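Local coordinates for rubber oxygenase (Streptomyces sp., PDB 5O1L), which cleaves poly(cis-1,4-isoprene), the polymer of natural rubber, by adding dioxygen across its double bonds with the help of a non-covalently bound heme b, at residues W245-N250 with L357-R362. Residues are numbered along the deposited sequence; the frame is centred on the assembly and turned at random.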
loop_
_atom_site.group_PDB
_atom_site.type_symbol
_atom_site.label_atom_id
_atom_site.label_comp_id
_atom_site.label_asym_id
_atom_site.label_seq_id
_atom_site.Cartn_x
_atom_site.Cartn_y
_atom_site.Cartn_z
ATOM N N TRP A 245 -7.821 17.031 6.999
ATOM C CA TRP A 245 -7.608 17.202 8.448
ATOM C C TRP A 245 -6.878 18.450 8.818
ATOM O O TRP A 245 -6.779 18.729 10.032
ATOM C CB TRP A 245 -6.822 15.995 8.997
ATOM C CG TRP A 245 -7.549 14.700 9.047
ATOM C CD1 TRP A 245 -8.861 14.485 8.861
ATOM C CD2 TRP A 245 -6.985 13.455 9.364
ATOM N NE1 TRP A 245 -9.130 13.167 9.009
ATOM C CE2 TRP A 245 -8.003 12.504 9.343
ATOM C CE3 TRP A 245 -5.691 13.026 9.659
ATOM C CZ2 TRP A 245 -7.747 11.135 9.633
ATOM C CZ3 TRP A 245 -5.448 11.695 9.938
ATOM C CH2 TRP A 245 -6.490 10.783 9.947
ATOM N N GLY A 246 -6.349 19.189 7.881
ATOM C CA GLY A 246 -5.560 20.370 8.149
ATOM C C GLY A 246 -4.149 20.121 8.520
ATOM O O GLY A 246 -3.444 20.978 9.040
ATOM N N VAL A 247 -3.633 18.957 8.183
ATOM C CA VAL A 247 -2.216 18.804 8.273
ATOM C C VAL A 247 -1.546 19.829 7.332
ATOM O O VAL A 247 -2.064 20.024 6.185
ATOM C CB VAL A 247 -1.808 17.338 7.903
ATOM C CG1 VAL A 247 -0.294 17.187 7.863
ATOM C CG2 VAL A 247 -2.496 16.356 8.811
ATOM N N ARG A 248 -0.429 20.416 7.766
ATOM C CA ARG A 248 0.258 21.397 6.915
ATOM C C ARG A 248 1.077 20.676 5.862
ATOM O O ARG A 248 2.068 20.020 6.136
ATOM C CB ARG A 248 1.065 22.382 7.733
ATOM C CG ARG A 248 0.195 23.222 8.691
ATOM C CD ARG A 248 -1.192 23.795 8.204
ATOM N NE ARG A 248 -0.952 25.054 7.488
ATOM C CZ ARG A 248 -1.821 25.687 6.696
ATOM N NH1 ARG A 248 -1.433 26.799 6.039
ATOM N NH2 ARG A 248 -3.060 25.236 6.525
ATOM N N VAL A 249 0.531 20.662 4.648
ATOM C CA VAL A 249 1.153 20.044 3.492
ATOM C C VAL A 249 1.426 21.147 2.467
ATOM O O VAL A 249 0.493 21.448 1.695
ATOM C CB VAL A 249 0.320 18.920 2.918
ATOM C CG1 VAL A 249 1.162 18.202 1.831
ATOM C CG2 VAL A 249 -0.089 17.914 3.975
ATOM N N ASN A 250 2.659 21.631 2.467
ATOM C CA ASN A 250 2.995 22.626 1.494
ATOM C C ASN A 250 3.192 21.963 0.131
ATOM O O ASN A 250 3.279 20.718 0.009
ATOM C CB ASN A 250 4.127 23.467 1.938
ATOM C CG ASN A 250 5.447 22.708 2.113
ATOM O OD1 ASN A 250 5.748 21.768 1.382
ATOM N ND2 ASN A 250 6.303 23.158 3.043
ATOM N N LEU A 357 -8.740 20.099 15.752
ATOM C CA LEU A 357 -8.104 20.973 16.734
ATOM C C LEU A 357 -6.821 20.387 17.218
ATOM O O LEU A 357 -5.841 21.112 17.409
ATOM C CB LEU A 357 -9.031 21.287 17.922
ATOM C CG LEU A 357 -10.364 21.939 17.517
ATOM C CD1 LEU A 357 -11.268 21.927 18.715
ATOM C CD2 LEU A 357 -10.025 23.329 17.002
ATOM N N LEU A 358 -6.814 19.072 17.406
ATOM C CA LEU A 358 -5.564 18.411 17.826
ATOM C C LEU A 358 -4.551 18.578 16.715
ATOM O O LEU A 358 -3.394 18.852 16.960
ATOM C CB LEU A 358 -5.801 16.956 18.079
ATOM C CG LEU A 358 -6.026 16.617 19.558
ATOM C CD1 LEU A 358 -7.341 17.111 20.006
ATOM C CD2 LEU A 358 -5.863 15.126 19.878
ATOM N N VAL A 359 -4.991 18.408 15.452
ATOM C CA VAL A 359 -4.062 18.552 14.351
ATOM C C VAL A 359 -3.499 19.975 14.317
ATOM O O VAL A 359 -2.284 20.185 14.184
ATOM C CB VAL A 359 -4.749 18.165 13.021
ATOM C CG1 VAL A 359 -3.821 18.487 11.864
ATOM C CG2 VAL A 359 -5.094 16.645 13.082
ATOM N N ALA A 360 -4.384 20.985 14.398
ATOM C CA ALA A 360 -3.896 22.347 14.401
ATOM C C ALA A 360 -2.941 22.649 15.521
ATOM O O ALA A 360 -1.989 23.377 15.375
ATOM C CB ALA A 360 -5.055 23.308 14.422
ATOM N N PHE A 361 -3.213 22.089 16.695
ATOM C CA PHE A 361 -2.285 22.259 17.828
ATOM C C PHE A 361 -0.920 21.627 17.498
ATOM O O PHE A 361 0.132 22.212 17.736
ATOM C CB PHE A 361 -2.879 21.597 19.078
ATOM C CG PHE A 361 -1.951 21.572 20.236
ATOM C CD1 PHE A 361 -1.571 22.755 20.802
ATOM C CD2 PHE A 361 -1.503 20.367 20.741
ATOM C CE1 PHE A 361 -0.681 22.767 21.865
ATOM C CE2 PHE A 361 -0.668 20.357 21.860
ATOM C CZ PHE A 361 -0.227 21.531 22.358
ATOM N N ARG A 362 -0.936 20.395 16.983
ATOM C CA ARG A 362 0.349 19.725 16.670
ATOM C C ARG A 362 1.135 20.401 15.552
ATOM O O ARG A 362 2.342 20.336 15.542
ATOM C CB ARG A 362 0.111 18.277 16.345
ATOM C CG ARG A 362 -0.440 17.452 17.514
ATOM C CD ARG A 362 0.463 17.500 18.658
ATOM N NE ARG A 362 -0.079 16.618 19.723
ATOM C CZ ARG A 362 0.434 16.622 20.949
ATOM N NH1 ARG A 362 1.460 17.375 21.228
ATOM N NH2 ARG A 362 -0.077 15.796 21.815
#
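V359, on the last turns of helix 345-362, lays CG1 against the backbone of W245, G246 and V247, where a Schellman motif ends helix 224-244. G246, with its positive phi of 80°, is the first residue to leave the helical path, and the chain then runs through an irregular connection to N250, the N-cap of helix 251-267; the N250 side chain accepts a hydrogen bond through OD1 from D253 N. The nearest pair of CA atoms across the contact is V247 and V359, 6.4 Å apart. This is plain packing within the helical Lcp catalytic domain, away from the heme site, and it joins the connection between helices 224-244 and 251-267 to the end of helix 345-362.

Van der Waals packing makes the contact, and most of it is side chain against main chain. CG1 of V359, anti to its own backbone N (chi1 173°), reaches into the turn and lies 3.5 Å from W245 O. The same methyl is 3.7 Å from V247 N. The other branch, V359 CG2, passes W245 O at 4.1 Å.

The W245 indole meets W355, also on helix 345-362, edge-to-face. Y129 of helix 127-142 touches both V247 and V359, so a third helix packs against both valines.

Between side chains, the two valines cross at about a right angle: CB of V247 points away from the helix, but its CG2, lying beside its own backbone N, still meets V359 CG1 at 4.0 Å.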